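Local coordinates for protein chemotactic transducer PctC (Pseudomonas aeruginosa, PDB 5LTV) that binds gamma-amino-butanoic acid through its Cache ligand-binding domain and probably relays its presence as a chemotactic signal, at residues P73-I78 against L96-S101; F240-G245 against T250-L255; A195-L200 against L206-L211. All blocks are in the same frame, centred on the assembly; numbering follows the deposited sequence.

Interaction 1 of 3, residues P73-I78 against L96-S101; sequences PDEANI and LGEAAS
Glu98, on strand 93-98, reaches across to Glu75 and Ile78 in the first turn of helix 75-82. From CB the chain leaves with CG anti to the carbonyl carbon (chi1 -72°) and then runs extended, carrying the carboxylate across to the helix. CD is the first atom to arrive, 3.3 Å from Glu75 OE2. Beyond it, Glu98 OE1 lies 2.6 Å from Glu75 OE2, and the two carboxylates are nearly coplanar, their planes 12° apart, although the side chains come from opposite directions. Two acid oxygens this close suggest that one of the pair probably carries a proton. Water 1 lies within bonding distance of Glu98 OE2 and, at 2.6 Å, of Pro73 O; with more acceptors around it than protons, it need not serve both at once.

The apolar half of the contact lies beside the acids. Ile78 CD1 meets both Leu96 CD2, at 3.6 Å, and Glu98 OE1, at 3.7 Å, which lie on the same side of it, while Ile78 CG2 also reaches Leu96 CD2. One methyl of the leucine thus meets both branches of the isoleucine, and the two side chains cross at about a right angle. Glu75 and Glu98 both touch Thr103 in the loop that follows the strand.

The helix start is fixed by Asp74, whose OD1 accepts from Asn77 N at 3.1 Å, the donor standing 37° above the carboxylate plane. Leu96 lies on a strand paired through its backbone with Thr105, and its side chain is about 11 Å from the bound gamma-amino-butanoic acid. The arrangement is an N-capped helix start packed against a strand of the five-stranded antiparallel sheet in the ligand-binding module of this Cache domain.

Interaction 2 of 3, residues F240-G245 against T250-L255; sequences FTPVKG and TWYVAL
Thr241 and Val253 form the hydrogen-bonded pair at the centre of this antiparallel ladder: Thr241 N donates to Val253 O at 2.9 Å, and Val253 N returns a bond to Thr241 O at 2.8 Å. A third bond, Val243 N to Trp251 O, is straighter, with 170° at the hydrogen. Pro242, which has no N-H to give, occupies the non-hydrogen-bonded position opposite Tyr252, and Tyr252 CD2 approaches its N to 3.6 Å with the ring set obliquely.

On the same face, Phe240 CE1 meets Ala254 CB at 3.8 Å, and Phe240 CB comes obliquely to the Tyr252 ring, 4.0 Å from CD2. Val243 CG2 instead touches Val253 CG2 at 3.9 Å, the two valines crossing at about a right angle. Water 2 lies 2.6 Å from Thr241 OG1 and donates to Val253 O, joining side chain and backbone across the pair.

Further out, helix 34-68 covers the face of Thr241 and Val253 through Ala46 and Thr45, while strand 188-193 flanks 251-256 by backbone bonds such as Tyr252 with Val192. This is a beta hairpin, strands 237-242 and 251-256, within the five-stranded antiparallel sheet (order 2-1-5-4-3) of a PAS-like Cache module.

Interaction 3 of 3, residues A195-L200 against L206-L211; sequences AGKILL and LVLKTL
Lys197 CD stands over one face of the Leu208 peptide group, 3.4 Å from Leu208 O, in the conformer described, one of two, so this contact is less certain; there CG is anti to the backbone N (chi1 -179°) and the chain bends beyond it. Other peptide groups are met at their carbonyl oxygens. Ile198 N donates to Lys209 O at 2.8 Å, nearly along the C=O axis, whereas Leu208 N approaches Ile198 O at 2.6 Å from 21° outside the carbonyl plane. A third bond, Leu211 N to Gly196 O, is more bent, with 136° at the hydrogen.

The Ile198 side chain lies against two carbonyl oxygens of 206-211: its CB is 3.3 Å from Lys209 O, and its CG2 lies 3.4 Å from Leu206 O. That second carbonyl also accepts from Lys209 N, closing the type II turn from Leu206 to Lys209. Thr210 caps the next helix through OG1 and Glu213 N.

Leu199 and Leu200 both face Leu191, a classic beta bulge on the sheet's outermost strand, 198-200. Around the contact, helix 171-178 packs on Leu200 and Val207, strand 188-193 receives Leu211, helix 211-214 touches Ile198 through Ala214, and Pro138 of strand 134-140 meets Leu199 and Leu208.

In the fold
After the long helix 34-68, interaction 1 comes first and closes the run from helix 75-82 to strand 93-98, in the module whose sheet includes strands 93-98, 134-140 and 160-170. The chain then completes that sheet, passes helix 171-178 and enters the second one. There 195-200 with 206-211 closes a short loop that leaves and folds back on edge strand 198-200, and 240-245 with 250-255 closes the hairpin of strands 237-242 and 251-256 in the same sheet, with strand 188-193 between it and 198-200. The three loops follow in series, neither nesting nor crossing. Interaction 1 is about 36 Å, centre to centre, from interaction 2, whereas interactions 2 and 3 touch, with Trp251 CD2 3.3 Å from Leu199 CD1.

Interaction 1 of 3, residues P73-I78 against L96-S101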
ATOM      1  N   PRO A  73     -25.552 -10.844  -3.949  1.00 41.91           N
ATOM      2  CA  PRO A  73     -24.096 -11.013  -3.794  1.00 38.35           C
ATOM      3  C   PRO A  73     -23.691 -12.453  -3.497  1.00 34.79           C
ATOM      4  O   PRO A  73     -23.172 -12.753  -2.432  1.00 35.04           O
ATOM      5  CB  PRO A  73     -23.791 -10.081  -2.621  1.00 41.18           C
ATOM      6  CG  PRO A  73     -25.011 -10.214  -1.731  1.00 43.56           C
ATOM      7  CD  PRO A  73     -26.199 -10.493  -2.672  1.00 43.90           C
ATOM      8  N   ASP A  74     -23.944 -13.351  -4.451  1.00 35.22           N
ATOM      9  CA  ASP A  74     -23.472 -14.725  -4.418  1.00 33.82           C
ATOM     10  C   ASP A  74     -22.088 -14.808  -5.064  1.00 34.13           C
ATOM     11  O   ASP A  74     -21.568 -13.809  -5.563  1.00 38.04           O
ATOM     12  CB  ASP A  74     -24.490 -15.639  -5.099  1.00 40.08           C
ATOM     13  CG  ASP A  74     -24.686 -15.329  -6.585  1.00 48.52           C
ATOM     14  OD1 ASP A  74     -24.061 -14.394  -7.121  1.00 50.48           O
ATOM     15  OD2 ASP A  74     -25.510 -16.006  -7.228  1.00 53.43           O
ATOM     16  N   GLU A  75     -21.504 -16.022  -5.098  1.00 35.89           N
ATOM     17  CA  GLU A  75     -20.114 -16.197  -5.512  1.00 37.18           C
ATOM     18  C   GLU A  75     -19.900 -15.833  -6.970  1.00 33.10           C
ATOM     19  O   GLU A  75     -18.857 -15.271  -7.343  1.00 34.81           O
ATOM     20  CB  GLU A  75     -19.673 -17.649  -5.292  1.00 48.24           C
ATOM     21  CG  GLU A  75     -19.425 -18.029  -3.859  1.00 60.12           C
ATOM     22  CD  GLU A  75     -18.677 -16.950  -3.105  1.00 71.66           C
ATOM     23  OE1 GLU A  75     -17.599 -16.511  -3.579  1.00 79.21           O
ATOM     24  OE2 GLU A  75     -19.191 -16.526  -2.050  1.00 69.06           O
ATOM     25  N   ALA A  76     -20.833 -16.223  -7.821  1.00 33.35           N
ATOM     26  CA  ALA A  76     -20.664 -16.008  -9.248  1.00 33.55           C
ATOM     27  C   ALA A  76     -20.733 -14.521  -9.585  1.00 35.66           C
ATOM     28  O   ALA A  76     -19.965 -14.034 -10.419  1.00 44.23           O
ATOM     29  CB  ALA A  76     -21.721 -16.811 -10.007  1.00 32.85           C
ATOM     30  N   ASN A  77     -21.615 -13.777  -8.913  1.00 34.19           N
ATOM     31  CA  ASN A  77     -21.714 -12.340  -9.146  1.00 31.41           C
ATOM     32  C   ASN A  77     -20.495 -11.580  -8.617  1.00 34.48           C
ATOM     33  O   ASN A  77     -20.055 -10.599  -9.241  1.00 33.37           O
ATOM     34  CB  ASN A  77     -22.983 -11.791  -8.520  1.00 31.88           C
ATOM     35  CG  ASN A  77     -24.206 -12.236  -9.252  1.00 41.81           C
ATOM     36  OD1 ASN A  77     -24.112 -12.674 -10.400  1.00 49.82           O
ATOM     37  ND2 ASN A  77     -25.377 -12.114  -8.612  1.00 40.74           N
ATOM     38  N   ILE A  78     -19.969 -11.992  -7.457  1.00 32.15           N
ATOM     39  CA  ILE A  78     -18.765 -11.377  -6.913  1.00 33.56           C
ATOM     40  C   ILE A  78     -17.585 -11.613  -7.854  1.00 31.40           C
ATOM     41  O   ILE A  78     -16.808 -10.696  -8.151  1.00 29.88           O
ATOM     42  CB  ILE A  78     -18.478 -11.926  -5.497  1.00 31.65           C
ATOM     43  CG1 ILE A  78     -19.391 -11.287  -4.462  1.00 23.94           C
ATOM     44  CG2 ILE A  78     -17.025 -11.679  -5.067  1.00 27.19           C
ATOM     45  CD1 ILE A  78     -19.557 -12.161  -3.210  1.00 23.92           C
ATOM     46  N   LEU A  96     -11.822 -10.349  -2.337  1.00 25.53           N
ATOM     47  CA  LEU A  96     -12.835 -10.219  -1.301  1.00 23.73           C
ATOM     48  C   LEU A  96     -12.686 -11.401  -0.360  1.00 26.18           C
ATOM     49  O   LEU A  96     -12.826 -12.553  -0.784  1.00 25.71           O
ATOM     50  CB  LEU A  96     -14.249 -10.198  -1.896  1.00 20.25           C
ATOM     51  CG  LEU A  96     -15.406 -10.233  -0.869  1.00 27.72           C
ATOM     52  CD1 LEU A  96     -15.582  -8.878  -0.164  1.00 20.38           C
ATOM     53  CD2 LEU A  96     -16.709 -10.616  -1.571  1.00 26.92           C
ATOM     54  N   GLY A  97     -12.405 -11.123   0.912  1.00 28.67           N
ATOM     55  CA  GLY A  97     -12.444 -12.133   1.939  1.00 25.43           C
ATOM     56  C   GLY A  97     -13.789 -11.970   2.608  1.00 29.06           C
ATOM     57  O   GLY A  97     -14.133 -10.875   3.064  1.00 30.35           O
ATOM     58  N   GLU A  98     -14.575 -13.055   2.620  1.00 29.30           N
ATOM     59  CA  GLU A  98     -15.951 -13.030   3.120  1.00 30.54           C
ATOM     60  C   GLU A  98     -16.022 -13.406   4.598  1.00 26.28           C
ATOM     61  O   GLU A  98     -15.326 -14.305   5.049  1.00 29.33           O
ATOM     62  CB  GLU A  98     -16.847 -13.964   2.290  1.00 34.54           C
ATOM     63  CG  GLU A  98     -17.133 -13.406   0.898  1.00 40.97           C
ATOM     64  CD  GLU A  98     -18.050 -14.267   0.057  1.00 49.35           C
ATOM     65  OE1 GLU A  98     -17.676 -14.600  -1.092  1.00 49.30           O
ATOM     66  OE2 GLU A  98     -19.176 -14.577   0.512  1.00 55.82           O
ATOM     67  N   ALA A  99     -16.921 -12.739   5.328  1.00 25.69           N
ATOM     68  CA  ALA A  99     -17.014 -12.895   6.785  1.00 23.29           C
ATOM     69  C   ALA A  99     -17.656 -14.222   7.185  1.00 27.20           C
ATOM     70  O   ALA A  99     -17.239 -14.834   8.172  1.00 34.57           O
ATOM     71  CB  ALA A  99     -17.816 -11.733   7.368  1.00 22.34           C
ATOM     72  N   ALA A 100     -18.656 -14.704   6.434  1.00 26.07           N
ATOM     73  CA  ALA A 100     -19.427 -15.864   6.907  1.00 31.36           C
ATOM     74  C   ALA A 100     -18.544 -17.102   7.104  1.00 35.80           C
ATOM     75  O   ALA A 100     -18.626 -17.776   8.128  1.00 39.76           O
ATOM     76  CB  ALA A 100     -20.582 -16.192   5.945  1.00 28.99           C
ATOM     77  N   SER A 101     -17.710 -17.431   6.128  1.00 38.84           N
ATOM     78  CA  SER A 101     -16.941 -18.671   6.264  1.00 38.50           C
ATOM     79  C   SER A 101     -15.546 -18.583   5.645  1.00 38.16           C
ATOM     80  O   SER A 101     -14.957 -19.627   5.344  1.00 38.44           O
ATOM     81  CB  SER A 101     -17.709 -19.849   5.623  1.00 36.65           C
ATOM     82  OG  SER A 101     -17.928 -19.599   4.254  1.00 37.87           O
TER
HETATM   83  O   HOH W   1     -21.785 -14.585  -1.279  1.00 38.70           O

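Interaction 2 of 3, residues F240-G245 against T250-L255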
ATOM      1  N   PHE A 240      13.606  14.862   4.174  1.00 53.41           N
ATOM      2  CA  PHE A 240      12.324  14.208   4.429  1.00 51.73           C
ATOM      3  C   PHE A 240      11.174  15.117   4.016  1.00 53.55           C
ATOM      4  O   PHE A 240      11.115  16.283   4.429  1.00 56.33           O
ATOM      5  CB  PHE A 240      12.164  13.807   5.899  1.00 51.54           C
ATOM      6  CG  PHE A 240      13.148  12.764   6.353  1.00 51.61           C
ATOM      7  CD1 PHE A 240      12.957  11.416   6.047  1.00 48.32           C
ATOM      8  CD2 PHE A 240      14.282  13.135   7.074  1.00 48.08           C
ATOM      9  CE1 PHE A 240      13.883  10.435   6.473  1.00 46.51           C
ATOM     10  CE2 PHE A 240      15.200  12.180   7.501  1.00 47.66           C
ATOM     11  CZ  PHE A 240      14.994  10.814   7.199  1.00 46.84           C
ATOM     12  N   THR A 241      10.260  14.563   3.217  1.00 52.40           N
ATOM     13  CA  THR A 241       9.061  15.248   2.742  1.00 49.16           C
ATOM     14  C   THR A 241       7.846  14.369   2.997  1.00 48.01           C
ATOM     15  O   THR A 241       7.792  13.231   2.488  1.00 47.73           O
ATOM     16  CB  THR A 241       9.156  15.551   1.254  1.00 50.84           C
ATOM     17  OG1 THR A 241      10.381  16.270   0.996  1.00 52.96           O
ATOM     18  CG2 THR A 241       7.920  16.349   0.808  1.00 50.11           C
ATOM     19  N   PRO A 242       6.855  14.842   3.739  1.00 48.46           N
ATOM     20  CA  PRO A 242       5.669  14.017   3.991  1.00 46.96           C
ATOM     21  C   PRO A 242       4.859  13.767   2.730  1.00 42.74           C
ATOM     22  O   PRO A 242       4.803  14.593   1.818  1.00 42.11           O
ATOM     23  CB  PRO A 242       4.870  14.837   5.016  1.00 48.62           C
ATOM     24  CG  PRO A 242       5.385  16.230   4.903  1.00 49.41           C
ATOM     25  CD  PRO A 242       6.820  16.120   4.478  1.00 48.51           C
ATOM     26  N   VAL A 243       4.257  12.587   2.673  1.00 44.03           N
ATOM     27  CA  VAL A 243       3.275  12.271   1.645  1.00 41.45           C
ATOM     28  C   VAL A 243       1.904  12.651   2.172  1.00 45.79           C
ATOM     29  O   VAL A 243       1.471  12.165   3.225  1.00 49.66           O
ATOM     30  CB  VAL A 243       3.310  10.792   1.252  1.00 35.39           C
ATOM     31  CG1 VAL A 243       2.383  10.597   0.074  1.00 34.93           C
ATOM     32  CG2 VAL A 243       4.730  10.371   0.904  1.00 34.98           C
ATOM     33  N   LYS A 244       1.227  13.538   1.452  0.52 45.20           N
ATOM     34  CA  LYS A 244      -0.101  13.973   1.832  0.52 44.76           C
ATOM     35  C   LYS A 244      -1.135  12.983   1.309  0.52 43.91           C
ATOM     36  O   LYS A 244      -0.884  12.227   0.364  0.52 43.38           O
ATOM     37  CB  LYS A 244      -0.386  15.368   1.277  0.52 45.84           C
ATOM     38  CG  LYS A 244       0.676  16.439   1.589  0.52 47.14           C
ATOM     39  CD  LYS A 244       0.316  17.784   0.936  0.52 47.46           C
ATOM     40  CE  LYS A 244      -0.882  18.431   1.629  0.52 49.31           C
ATOM     41  NZ  LYS A 244      -1.762  19.203   0.689  0.52 48.93           N
ATOM     42  N   GLY A 245      -2.307  12.987   1.948  1.00 43.59           N
ATOM     43  CA  GLY A 245      -3.462  12.259   1.467  1.00 43.35           C
ATOM     44  C   GLY A 245      -3.547  10.794   1.842  1.00 46.46           C
ATOM     45  O   GLY A 245      -4.491  10.124   1.407  1.00 51.31           O
ATOM     46  N   THR A 250       1.525   8.357   8.469  1.00 45.09           N
ATOM     47  CA  THR A 250       2.387   9.488   8.139  1.00 46.19           C
ATOM     48  C   THR A 250       3.651   8.878   7.539  1.00 45.67           C
ATOM     49  O   THR A 250       4.460   8.279   8.249  1.00 46.90           O
ATOM     50  CB  THR A 250       2.712  10.346   9.361  1.00 43.65           C
ATOM     51  OG1 THR A 250       1.499  10.685  10.006  1.00 48.95           O
ATOM     52  CG2 THR A 250       3.416  11.630   8.954  1.00 40.77           C
ATOM     53  N   TRP A 251       3.804   9.000   6.238  1.00 41.74           N
ATOM     54  CA  TRP A 251       4.926   8.412   5.556  1.00 38.87           C
ATOM     55  C   TRP A 251       5.680   9.505   4.827  1.00 40.20           C
ATOM     56  O   TRP A 251       5.098  10.501   4.396  1.00 41.40           O
ATOM     57  CB  TRP A 251       4.494   7.340   4.569  1.00 36.41           C
ATOM     58  CG  TRP A 251       3.902   6.147   5.173  1.00 35.94           C
ATOM     59  CD1 TRP A 251       3.900   5.788   6.458  1.00 38.52           C
ATOM     60  CD2 TRP A 251       3.254   5.062   4.463  1.00 34.91           C
ATOM     61  NE1 TRP A 251       3.261   4.565   6.643  1.00 35.20           N
ATOM     62  CE2 TRP A 251       2.869   4.095   5.408  1.00 34.77           C
ATOM     63  CE3 TRP A 251       2.970   4.821   3.124  1.00 33.28           C
ATOM     64  CZ2 TRP A 251       2.204   2.899   5.067  1.00 35.96           C
ATOM     65  CZ3 TRP A 251       2.300   3.621   2.780  1.00 33.47           C
ATOM     66  CH2 TRP A 251       1.941   2.684   3.747  1.00 36.13           C
ATOM     67  N   TYR A 252       6.989   9.321   4.729  1.00 33.36           N
ATOM     68  CA  TYR A 252       7.851  10.350   4.182  1.00 36.33           C
ATOM     69  C   TYR A 252       8.606   9.806   2.987  1.00 40.24           C
ATOM     70  O   TYR A 252       8.992   8.623   2.969  1.00 37.97           O
ATOM     71  CB  TYR A 252       8.871  10.843   5.214  1.00 40.12           C
ATOM     72  CG  TYR A 252       8.283  11.556   6.400  1.00 42.43           C
ATOM     73  CD1 TYR A 252       7.794  10.842   7.469  1.00 42.43           C
ATOM     74  CD2 TYR A 252       8.263  12.952   6.465  1.00 47.56           C
ATOM     75  CE1 TYR A 252       7.257  11.483   8.579  1.00 47.35           C
ATOM     76  CE2 TYR A 252       7.747  13.612   7.573  1.00 50.22           C
ATOM     77  CZ  TYR A 252       7.236  12.858   8.636  1.00 51.64           C
ATOM     78  OH  TYR A 252       6.708  13.440   9.769  1.00 53.72           O
ATOM     79  N   VAL A 253       8.776  10.678   1.994  1.00 38.44           N
ATOM     80  CA  VAL A 253       9.779  10.506   0.955  1.00 37.87           C
ATOM     81  C   VAL A 253      11.121  10.943   1.516  1.00 43.00           C
ATOM     82  O   VAL A 253      11.272  12.079   1.993  1.00 45.10           O
ATOM     83  CB  VAL A 253       9.420  11.314  -0.299  1.00 41.36           C
ATOM     84  CG1 VAL A 253      10.590  11.307  -1.279  1.00 42.88           C
ATOM     85  CG2 VAL A 253       8.185  10.747  -0.944  1.00 43.26           C
ATOM     86  N   ALA A 254      12.094  10.042   1.484  1.00 43.89           N
ATOM     87  CA  ALA A 254      13.465  10.365   1.870  1.00 46.13           C
ATOM     88  C   ALA A 254      14.304  10.465   0.608  1.00 44.74           C
ATOM     89  O   ALA A 254      14.284   9.538  -0.213  1.00 42.88           O
ATOM     90  CB  ALA A 254      14.055   9.311   2.819  1.00 44.79           C
ATOM     91  N   LEU A 255      15.011  11.588   0.440  1.00 41.52           N
ATOM     92  CA  LEU A 255      15.949  11.781  -0.658  1.00 44.25           C
ATOM     93  C   LEU A 255      17.369  11.762  -0.114  1.00 48.05           C
ATOM     94  O   LEU A 255      17.672  12.459   0.863  1.00 49.89           O
ATOM     95  CB  LEU A 255      15.729  13.106  -1.381  1.00 45.65           C
ATOM     96  CG  LEU A 255      14.403  13.378  -2.049  1.00 49.15           C
ATOM     97  CD1 LEU A 255      14.391  14.748  -2.708  1.00 51.27           C
ATOM     98  CD2 LEU A 255      14.137  12.310  -3.063  1.00 49.27           C
TER
HETATM   99  O   HOH W   2      12.297  14.641   0.557  1.00 47.51           O
HETATM  100  O   HOH W   3       1.670  10.030   4.835  1.00 29.49           O

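Interaction 3 of 3, residues A195-L200 against L206-L211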
ATOM      1  N   ALA A 195       7.597   6.436  12.312  1.00 45.79           N
ATOM      2  CA  ALA A 195       8.266   5.708  13.384  1.00 46.36           C
ATOM      3  C   ALA A 195       9.664   5.229  13.013  1.00 41.67           C
ATOM      4  O   ALA A 195      10.351   4.674  13.873  1.00 44.70           O
ATOM      5  CB  ALA A 195       7.413   4.503  13.806  1.00 45.40           C
ATOM      6  N   GLY A 196      10.083   5.382  11.760  1.00 42.38           N
ATOM      7  CA  GLY A 196      11.383   4.913  11.304  1.00 41.35           C
ATOM      8  C   GLY A 196      11.421   3.619  10.523  1.00 42.85           C
ATOM      9  O   GLY A 196      12.525   3.131  10.250  1.00 45.27           O
ATOM     10  N   LYS A 197      10.269   3.047  10.144  0.64 43.52           N
ATOM     11  CA  LYS A 197      10.216   1.784   9.397  0.64 44.24           C
ATOM     12  C   LYS A 197      10.357   2.031   7.894  0.64 42.09           C
ATOM     13  O   LYS A 197       9.532   2.730   7.296  0.64 40.89           O
ATOM     14  CB  LYS A 197       8.905   1.044   9.673  0.64 46.38           C
ATOM     15  CG  LYS A 197       8.769  -0.315   8.954  0.64 47.75           C
ATOM     16  CD  LYS A 197       9.429  -1.438   9.740  0.64 51.01           C
ATOM     17  CE  LYS A 197       8.380  -2.316  10.418  0.64 51.91           C
ATOM     18  NZ  LYS A 197       7.434  -1.519  11.276  0.64 52.46           N
ATOM     19  N   ILE A 198      11.380   1.431   7.285  1.00 39.71           N
ATOM     20  CA  ILE A 198      11.598   1.538   5.845  1.00 38.09           C
ATOM     21  C   ILE A 198      10.542   0.717   5.102  1.00 35.44           C
ATOM     22  O   ILE A 198      10.438  -0.498   5.287  1.00 35.26           O
ATOM     23  CB  ILE A 198      13.012   1.073   5.463  1.00 38.21           C
ATOM     24  CG1 ILE A 198      14.071   1.945   6.144  1.00 42.37           C
ATOM     25  CG2 ILE A 198      13.193   1.081   3.942  1.00 34.22           C
ATOM     26  CD1 ILE A 198      15.473   1.544   5.766  1.00 44.58           C
ATOM     27  N   LEU A 199       9.811   1.371   4.202  1.00 32.06           N
ATOM     28  CA  LEU A 199       8.675   0.803   3.483  1.00 31.36           C
ATOM     29  C   LEU A 199       9.001   0.478   2.041  1.00 35.11           C
ATOM     30  O   LEU A 199       8.550  -0.538   1.514  1.00 34.27           O
ATOM     31  CB  LEU A 199       7.492   1.780   3.495  1.00 33.31           C
ATOM     32  CG  LEU A 199       7.173   2.435   4.836  1.00 34.06           C
ATOM     33  CD1 LEU A 199       6.141   3.489   4.611  1.00 32.72           C
ATOM     34  CD2 LEU A 199       6.732   1.398   5.864  1.00 31.87           C
ATOM     35  N   LEU A 200       9.727   1.361   1.378  1.00 36.48           N
ATOM     36  CA  LEU A 200      10.210   1.127   0.035  1.00 30.26           C
ATOM     37  C   LEU A 200      11.650   1.564   0.012  1.00 32.37           C
ATOM     38  O   LEU A 200      12.000   2.557   0.663  1.00 29.78           O
ATOM     39  CB  LEU A 200       9.471   1.928  -0.962  1.00 26.93           C
ATOM     40  CG  LEU A 200       7.945   1.853  -1.071  1.00 31.66           C
ATOM     41  CD1 LEU A 200       7.486   2.996  -1.970  1.00 29.35           C
ATOM     42  CD2 LEU A 200       7.517   0.493  -1.563  1.00 28.80           C
ATOM     43  N   LEU A 206      16.594  -3.723   2.529  1.00 52.97           N
ATOM     44  CA  LEU A 206      16.372  -2.766   3.604  1.00 50.02           C
ATOM     45  C   LEU A 206      14.892  -2.530   3.878  1.00 45.37           C
ATOM     46  O   LEU A 206      14.563  -1.854   4.857  1.00 45.32           O
ATOM     47  CB  LEU A 206      17.072  -1.445   3.293  1.00 50.75           C
ATOM     48  CG  LEU A 206      18.595  -1.433   3.373  1.00 50.38           C
ATOM     49  CD1 LEU A 206      19.107  -0.045   3.051  1.00 50.05           C
ATOM     50  CD2 LEU A 206      19.027  -1.864   4.758  1.00 51.42           C
ATOM     51  N   VAL A 207      14.003  -3.105   3.064  1.00 42.77           N
ATOM     52  CA  VAL A 207      12.574  -2.979   3.316  1.00 43.11           C
ATOM     53  C   VAL A 207      12.213  -3.642   4.639  1.00 39.44           C
ATOM     54  O   VAL A 207      12.645  -4.759   4.930  1.00 38.86           O
ATOM     55  CB  VAL A 207      11.764  -3.553   2.148  1.00 40.36           C
ATOM     56  CG1 VAL A 207      10.339  -3.831   2.592  1.00 38.37           C
ATOM     57  CG2 VAL A 207      11.760  -2.535   1.009  1.00 40.25           C
ATOM     58  N   LEU A 208      11.416  -2.936   5.445  1.00 41.66           N
ATOM     59  CA  LEU A 208      10.934  -3.325   6.773  1.00 45.35           C
ATOM     60  C   LEU A 208      12.026  -3.308   7.832  1.00 49.02           C
ATOM     61  O   LEU A 208      11.777  -3.739   8.967  1.00 51.70           O
ATOM     62  CB  LEU A 208      10.240  -4.698   6.793  1.00 44.08           C
ATOM     63  CG  LEU A 208       8.910  -4.811   6.043  1.00 43.06           C
ATOM     64  CD1 LEU A 208       8.196  -6.103   6.410  1.00 40.80           C
ATOM     65  CD2 LEU A 208       8.001  -3.600   6.306  1.00 40.83           C
ATOM     66  N   LYS A 209      13.223  -2.833   7.505  1.00 49.64           N
ATOM     67  CA  LYS A 209      14.185  -2.538   8.546  1.00 51.31           C
ATOM     68  C   LYS A 209      13.905  -1.156   9.135  1.00 50.74           C
ATOM     69  O   LYS A 209      13.294  -0.289   8.499  1.00 48.85           O
ATOM     70  CB  LYS A 209      15.607  -2.587   7.993  1.00 53.71           C
ATOM     71  CG  LYS A 209      16.400  -3.846   8.336  1.00 56.36           C
ATOM     72  CD  LYS A 209      15.772  -5.106   7.758  1.00 57.17           C
ATOM     73  CE  LYS A 209      16.848  -6.139   7.400  1.00 57.61           C
ATOM     74  NZ  LYS A 209      16.292  -7.280   6.573  1.00 57.35           N
ATOM     75  N   THR A 210      14.374  -0.943  10.360  1.00 51.19           N
ATOM     76  CA  THR A 210      14.371   0.418  10.876  1.00 52.42           C
ATOM     77  C   THR A 210      15.529   1.213  10.290  1.00 52.85           C
ATOM     78  O   THR A 210      16.489   0.654   9.743  1.00 54.21           O
ATOM     79  CB  THR A 210      14.472   0.437  12.394  1.00 52.48           C
ATOM     80  OG1 THR A 210      15.770  -0.046  12.786  1.00 56.17           O
ATOM     81  CG2 THR A 210      13.367  -0.437  12.998  1.00 49.49           C
ATOM     82  N   LEU A 211      15.432   2.541  10.400  1.00 54.90           N
ATOM     83  CA  LEU A 211      16.533   3.370   9.924  1.00 59.52           C
ATOM     84  C   LEU A 211      17.795   3.107  10.720  1.00 64.94           C
ATOM     85  O   LEU A 211      18.899   3.147  10.165  1.00 65.93           O
ATOM     86  CB  LEU A 211      16.166   4.850   9.987  1.00 59.34           C
ATOM     87  CG  LEU A 211      15.525   5.410   8.721  1.00 58.69           C
ATOM     88  CD1 LEU A 211      14.704   6.596   9.082  1.00 58.25           C
ATOM     89  CD2 LEU A 211      16.568   5.806   7.690  1.00 60.14           C
TER